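Local coordinates for cellulosome protein dockerin type I (Clostridium thermocellum, PDB 2WZ8) that probably binds carbohydrate as a family 35 carbohydrate-binding module of a dockerin-bearing cellulosome protein, at residues Y62-F68 and R112-V118; A32-Y37 and I141-A145. One frame throughout, in Å; residues are numbered along the deposited sequence. Where two conformers were deposited one is given.

Contact 1: Y62-F68 and R112-V118; sequences YRMVVQF and RTDIIDV. With MG (magnesium ion), chain C.
Tyr62-Phe68 and Arg112-Val118 pair as antiparallel strands, the axes of the two segments at 147°, through eight backbone hydrogen bonds. These come two to a pair at Tyr62-Val118, Met64-Ile116, Val66-Asp114 and Phe68-Arg112, while the non-hydrogen-bonded pairs between them close up further, with the CA atoms of Gln67 and Thr113 4.4 Å apart. On the face of Met64, Val66, Ile116 and Val118, Met64 and Ile116 lie side by side and point the same way. The Met64 chain runs out extended, CG anti to the backbone N (chi1 177°), and bends only at its last torsion, which brings CE to 3.9 Å from Val118 CG1 and close to Ile116 CB. CD1 of Ile116 reaches on to CG2 of Val66, 4.1 Å away. Farther along this face the Phe68 ring lies edge-on to the partner strand, with Asp114 N near the ring plane and CE2 4.0 Å from Asp114 CB. Asp114 directs OD1 at a magnesium ion, 2.1 Å away, and five waters complete a six-ligand shell. One of these waters donates to Asp114 OD2, also bonded to His100 NE2, and another donates to Ile115 O at 2.6 Å; carboxylate and backbone thus both hold the hydrated ion. On the face of Arg63, Val65 and Ile115, Ile115 CG2 packs 3.8 Å from Arg63 CB, and Val65 CG1 meets Thr113 CB at 3.7 Å. Arg63 and Asp117 make no salt bridge; their contact is Arg63 CG against Asp117 OD1. Strand 112-120 is outermost in its four-stranded sheet, and strand 60-69 is bonded on its other side to strand 140-147. Ile90 and Phe102, from the five-stranded sheet, pack on the Met64, Val66 and Ile116 side, within the beta-sandwich core.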
loop_
_atom_site.group_PDB
_atom_site.type_symbol
_atom_site.label_atom_id
_atom_site.label_comp_id
_atom_site.label_asym_id
_atom_site.label_seq_id
_atom_site.Cartn_x
_atom_site.Cartn_y
_atom_site.Cartn_z
ATOM N N TYR A 62 7.424 -4.096 -13.127
ATOM C CA TYR A 62 6.364 -3.132 -13.367
ATOM C C TYR A 62 6.532 -1.975 -12.417
ATOM O O TYR A 62 7.121 -2.103 -11.342
ATOM C CB TYR A 62 4.994 -3.775 -13.140
ATOM C CG TYR A 62 4.663 -4.809 -14.177
ATOM C CD1 TYR A 62 3.811 -4.509 -15.234
ATOM C CD2 TYR A 62 5.211 -6.098 -14.116
ATOM C CE1 TYR A 62 3.521 -5.445 -16.209
ATOM C CE2 TYR A 62 4.917 -7.037 -15.084
ATOM C CZ TYR A 62 4.063 -6.711 -16.119
ATOM O OH TYR A 62 3.750 -7.614 -17.110
ATOM N N ARG A 63 5.912 -0.874 -12.780
ATOM C CA ARG A 63 5.841 0.285 -11.883
ATOM C C ARG A 63 4.521 0.224 -11.143
ATOM O O ARG A 63 3.449 0.221 -11.754
ATOM C CB ARG A 63 5.945 1.577 -12.687
ATOM C CG ARG A 63 7.369 1.845 -13.114
ATOM C CD ARG A 63 7.525 3.198 -13.792
ATOM N NE ARG A 63 6.778 3.257 -15.046
ATOM C CZ ARG A 63 5.563 3.788 -15.185
ATOM N NH1 ARG A 63 4.936 4.320 -14.130
ATOM N NH2 ARG A 63 4.970 3.781 -16.382
ATOM N N MET A 64 4.622 0.217 -9.827
ATOM C CA MET A 64 3.450 0.247 -8.951
ATOM C C MET A 64 3.316 1.663 -8.405
ATOM O O MET A 64 4.187 2.185 -7.686
ATOM C CB MET A 64 3.592 -0.728 -7.788
ATOM C CG MET A 64 2.414 -0.644 -6.823
ATOM S SD MET A 64 2.457 -1.880 -5.498
ATOM C CE MET A 64 3.948 -1.465 -4.589
ATOM N N VAL A 65 2.240 2.302 -8.811
ATOM C CA VAL A 65 1.941 3.650 -8.370
ATOM C C VAL A 65 1.032 3.533 -7.138
ATOM O O VAL A 65 -0.088 3.017 -7.224
ATOM C CB VAL A 65 1.180 4.463 -9.454
ATOM C CG1 VAL A 65 0.983 5.926 -8.962
ATOM C CG2 VAL A 65 1.905 4.430 -10.794
ATOM N N VAL A 66 1.533 3.985 -6.012
ATOM C CA VAL A 66 0.826 3.892 -4.737
ATOM C C VAL A 66 0.268 5.256 -4.395
ATOM O O VAL A 66 1.005 6.244 -4.316
ATOM C CB VAL A 66 1.770 3.409 -3.608
ATOM C CG1 VAL A 66 1.030 3.282 -2.259
ATOM C CG2 VAL A 66 2.451 2.065 -3.955
ATOM N N GLN A 67 -1.038 5.297 -4.184
ATOM C CA GLN A 67 -1.714 6.517 -3.712
ATOM C C GLN A 67 -1.961 6.387 -2.220
ATOM O O GLN A 67 -2.532 5.420 -1.769
ATOM C CB GLN A 67 -3.006 6.797 -4.471
ATOM C CG GLN A 67 -3.648 8.125 -4.073
ATOM C CD GLN A 67 -4.618 8.660 -5.079
ATOM O OE1 GLN A 67 -5.834 8.794 -4.803
ATOM N NE2 GLN A 67 -4.109 8.981 -6.245
ATOM N N PHE A 68 -1.498 7.380 -1.483
ATOM C CA PHE A 68 -1.365 7.269 -0.021
ATOM C C PHE A 68 -1.506 8.622 0.664
ATOM O O PHE A 68 -1.349 9.672 0.019
ATOM C CB PHE A 68 -0.005 6.623 0.331
ATOM C CG PHE A 68 1.170 7.530 0.078
ATOM C CD1 PHE A 68 1.669 8.337 1.086
ATOM C CD2 PHE A 68 1.707 7.638 -1.197
ATOM C CE1 PHE A 68 2.689 9.220 0.860
ATOM C CE2 PHE A 68 2.716 8.549 -1.444
ATOM C CZ PHE A 68 3.217 9.328 -0.410
ATOM N N ARG A 112 -1.449 11.610 -2.225
ATOM C CA ARG A 112 -0.473 11.801 -3.297
ATOM C C ARG A 112 0.022 10.438 -3.749
ATOM O O ARG A 112 -0.401 9.402 -3.229
ATOM C CB ARG A 112 0.725 12.672 -2.845
ATOM C CG ARG A 112 0.376 14.137 -2.535
ATOM C CD ARG A 112 0.465 15.084 -3.775
ATOM N NE ARG A 112 -0.748 15.027 -4.559
ATOM C CZ ARG A 112 -1.890 15.608 -4.191
ATOM N NH1 ARG A 112 -1.946 16.309 -3.050
ATOM N NH2 ARG A 112 -2.958 15.500 -4.971
ATOM N N THR A 113 0.899 10.433 -4.742
ATOM C CA THR A 113 1.420 9.165 -5.299
ATOM C C THR A 113 2.935 9.101 -5.247
ATOM O O THR A 113 3.673 10.107 -5.301
ATOM C CB THR A 113 0.965 8.916 -6.733
ATOM O OG1 THR A 113 1.454 9.954 -7.578
ATOM C CG2 THR A 113 -0.568 8.865 -6.814
ATOM N N ASP A 114 3.396 7.865 -5.184
ATOM C CA ASP A 114 4.824 7.537 -5.378
ATOM C C ASP A 114 4.922 6.192 -6.066
ATOM O O ASP A 114 3.977 5.411 -6.065
ATOM C CB ASP A 114 5.585 7.535 -4.057
ATOM C CG ASP A 114 7.065 7.782 -4.239
ATOM O OD1 ASP A 114 7.559 8.065 -5.378
ATOM O OD2 ASP A 114 7.775 7.668 -3.215
ATOM N N ILE A 115 6.053 5.977 -6.708
ATOM C CA ILE A 115 6.266 4.791 -7.539
ATOM C C ILE A 115 7.297 3.884 -6.924
ATOM O O ILE A 115 8.371 4.303 -6.462
ATOM C CB ILE A 115 6.703 5.184 -8.965
ATOM C CG1 ILE A 115 5.669 6.123 -9.598
ATOM C CG2 ILE A 115 6.979 3.927 -9.849
ATOM C CD1 ILE A 115 6.123 6.828 -10.910
ATOM N N ILE A 116 6.952 2.617 -6.963
ATOM C CA ILE A 116 7.802 1.538 -6.484
ATOM C C ILE A 116 7.860 0.452 -7.549
ATOM O O ILE A 116 6.838 -0.023 -8.002
ATOM C CB ILE A 116 7.278 0.893 -5.172
ATOM C CG1 ILE A 116 7.115 1.928 -4.049
ATOM C CG2 ILE A 116 8.184 -0.232 -4.734
ATOM C CD1 ILE A 116 6.384 1.406 -2.862
ATOM N N ASP A 117 9.061 0.044 -7.918
ATOM C CA ASP A 117 9.196 -1.015 -8.913
ATOM C C ASP A 117 8.978 -2.369 -8.237
ATOM O O ASP A 117 9.449 -2.623 -7.129
ATOM C CB ASP A 117 10.580 -0.984 -9.580
ATOM C CG ASP A 117 10.736 0.136 -10.603
ATOM O OD1 ASP A 117 9.774 0.793 -11.023
ATOM O OD2 ASP A 117 11.900 0.360 -11.035
ATOM N N VAL A 118 8.235 -3.234 -8.918
ATOM C CA VAL A 118 7.944 -4.569 -8.430
ATOM C C VAL A 118 8.132 -5.596 -9.548
ATOM O O VAL A 118 7.755 -5.350 -10.682
ATOM C CB VAL A 118 6.513 -4.662 -7.838
ATOM C CG1 VAL A 118 6.407 -3.821 -6.557
ATOM C CG2 VAL A 118 5.420 -4.287 -8.858
HETATM MG MG MG C . 9.490 8.461 -6.154
HETATM O O HOH W 1 10.308 8.367 -3.919
HETATM O O HOH W 2 9.925 6.415 -6.196
HETATM O O HOH W 3 8.420 8.171 -7.995
HETATM O O HOH W 4 8.764 10.497 -6.003
HETATM O O HOH W 5 11.261 8.847 -6.948
#

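Contact 2: A32-Y37 and I141-A145; sequences ASGGQY and IDKIA. With CA (calcium ion), chain B.
The calcium site joins the loop Ala32-Gly35 and the start of strand 36-39 to strand 140-147, and Asp142 is the central residue on the strand side. Its carboxylate is split between two tasks. OD1 binds the calcium ion at 2.2 Å, while OD2 accepts the backbone N-H of Ser33 through its syn lone pair, at 2.9 Å and 158°. With CG anti to the backbone N and beside the carbonyl carbon (chi1 -176°), Asp142 brings OD1 and its backbone O to the same ion, the latter at 2.5 Å. The 32-37 segment supplies two more carbonyls: Ser33 O and Gln36 O each stand 2.3 Å from the calcium. Between them Gly34 and Gly35 both take positive phi, and Gly35 N bonds back to Ala32 O, which curls the backbone round the ion. Beside the metal, the extended Lys143 chain passes along Ser33, its CD 3.6 Å from Ser33 OG. Glu12 and Glu14 complete the coordination. Strand 140-147 has a classic beta bulge here, Asp142 and Lys143 together standing opposite the single residue Gln67. A calcium held between sheet and loop in this way is consistent with the structural calcium sites known from family 6 and family 35 beta-sandwich modules.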
loop_
_atom_site.group_PDB
_atom_site.type_symbol
_atom_site.label_atom_id
_atom_site.label_comp_id
_atom_site.label_asym_id
_atom_site.label_seq_id
_atom_site.Cartn_x
_atom_site.Cartn_y
_atom_site.Cartn_z
ATOM N N ALA A 32 -10.753 10.320 -0.628
ATOM C CA ALA A 32 -10.048 9.144 -1.185
ATOM C C ALA A 32 -10.732 8.571 -2.400
ATOM O O ALA A 32 -11.957 8.647 -2.551
ATOM C CB ALA A 32 -9.898 8.049 -0.086
ATOM N N SER A 33 -9.942 7.957 -3.271
ATOM C CA SER A 33 -10.496 7.188 -4.385
ATOM C C SER A 33 -11.439 6.114 -3.887
ATOM O O SER A 33 -11.130 5.346 -2.970
ATOM C CB SER A 33 -9.374 6.592 -5.229
ATOM O OG SER A 33 -9.841 5.929 -6.372
ATOM N N GLY A 34 -12.635 6.111 -4.461
ATOM C CA GLY A 34 -13.645 5.142 -4.067
ATOM C C GLY A 34 -14.327 5.436 -2.743
ATOM O O GLY A 34 -15.206 4.676 -2.285
ATOM N N GLY A 35 -13.923 6.539 -2.136
ATOM C CA GLY A 35 -14.437 6.986 -0.855
ATOM C C GLY A 35 -13.969 6.224 0.367
ATOM O O GLY A 35 -14.461 6.416 1.477
ATOM N N GLN A 36 -12.940 5.427 0.177
ATOM C CA GLN A 36 -12.357 4.668 1.296
ATOM C C GLN A 36 -10.854 4.512 1.114
ATOM O O GLN A 36 -10.312 4.626 -0.008
ATOM C CB GLN A 36 -12.957 3.246 1.390
ATOM C CG GLN A 36 -14.437 3.140 1.713
ATOM C CD GLN A 36 -14.827 1.656 1.796
ATOM O OE1 GLN A 36 -14.563 1.014 2.784
ATOM N NE2 GLN A 36 -15.412 1.129 0.755
ATOM N N TYR A 37 -10.220 4.140 2.218
ATOM C CA TYR A 37 -8.775 3.816 2.294
ATOM C C TYR A 37 -8.585 2.757 3.349
ATOM O O TYR A 37 -9.543 2.364 4.045
ATOM C CB TYR A 37 -7.914 5.041 2.572
ATOM C CG TYR A 37 -8.131 5.563 3.958
ATOM C CD1 TYR A 37 -7.305 5.176 5.004
ATOM C CD2 TYR A 37 -9.189 6.419 4.236
ATOM C CE1 TYR A 37 -7.537 5.583 6.285
ATOM C CE2 TYR A 37 -9.418 6.854 5.553
ATOM C CZ TYR A 37 -8.583 6.447 6.547
ATOM O OH TYR A 37 -8.785 6.858 7.850
ATOM N N ILE A 141 -3.155 3.735 2.857
ATOM C CA ILE A 141 -3.134 3.373 1.440
ATOM C C ILE A 141 -4.526 3.491 0.856
ATOM O O ILE A 141 -5.481 2.924 1.376
ATOM C CB ILE A 141 -2.548 1.988 1.191
ATOM C CG1 ILE A 141 -1.177 1.841 1.877
ATOM C CG2 ILE A 141 -2.508 1.652 -0.318
ATOM C CD1 ILE A 141 -0.100 2.611 1.309
ATOM N N ASP A 142 -4.626 4.283 -0.207
ATOM C CA ASP A 142 -5.898 4.527 -0.916
ATOM C C ASP A 142 -6.162 3.486 -2.021
ATOM O O ASP A 142 -7.231 2.855 -2.114
ATOM C CB ASP A 142 -5.881 5.954 -1.464
ATOM C CG ASP A 142 -7.166 6.367 -2.144
ATOM O OD1 ASP A 142 -8.169 5.613 -2.090
ATOM O OD2 ASP A 142 -7.183 7.509 -2.661
ATOM N N LYS A 143 -5.172 3.346 -2.878
ATOM C CA LYS A 143 -5.205 2.441 -4.035
ATOM C C LYS A 143 -3.793 2.279 -4.585
ATOM O O LYS A 143 -2.891 3.013 -4.222
ATOM C CB LYS A 143 -6.142 2.961 -5.141
ATOM C CG LYS A 143 -5.774 4.289 -5.688
ATOM C CD LYS A 143 -6.551 4.620 -6.957
ATOM C CE LYS A 143 -6.336 6.032 -7.431
ATOM N NZ LYS A 143 -6.985 6.346 -8.756
ATOM N N ILE A 144 -3.641 1.292 -5.453
ATOM C CA ILE A 144 -2.451 1.112 -6.281
ATOM C C ILE A 144 -2.840 0.961 -7.744
ATOM O O ILE A 144 -3.969 0.601 -8.077
ATOM C CB ILE A 144 -1.588 -0.092 -5.805
ATOM C CG1 ILE A 144 -2.254 -1.432 -6.094
ATOM C CG2 ILE A 144 -1.162 0.028 -4.310
ATOM C CD1 ILE A 144 -1.385 -2.621 -5.770
ATOM N N ALA A 145 -1.889 1.280 -8.609
ATOM C CA ALA A 145 -2.008 1.037 -10.026
ATOM C C ALA A 145 -0.766 0.385 -10.541
ATOM O O ALA A 145 0.327 0.697 -10.075
ATOM C CB ALA A 145 -2.280 2.348 -10.772
HETATM CA CA CA B . -9.578 3.860 -2.074
#

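In the fold
Both strands of contact 1 fall in the sequence between the two segments of contact 2, and the centres of the two contacts lie 13 Å apart. Strand 60-69 of contact 1 is the direct neighbour of strand 140-147 of contact 2: Val65 N approaches Ala145 O at 2.8 Å, and Gln67 O lies equally close to Asp142 N, both probable hydrogen bonds. Val66 CG1 also packs on Ile141 CD1, 3.8 Å away, so the buried faces continue from one pair to the next. The two metals sit on different parts of the sheet. Calcium ties a loop to it about 7 Å from the side chain of Gln67, whereas magnesium sits about 13 Å from that of Ile141, beside the outermost strand.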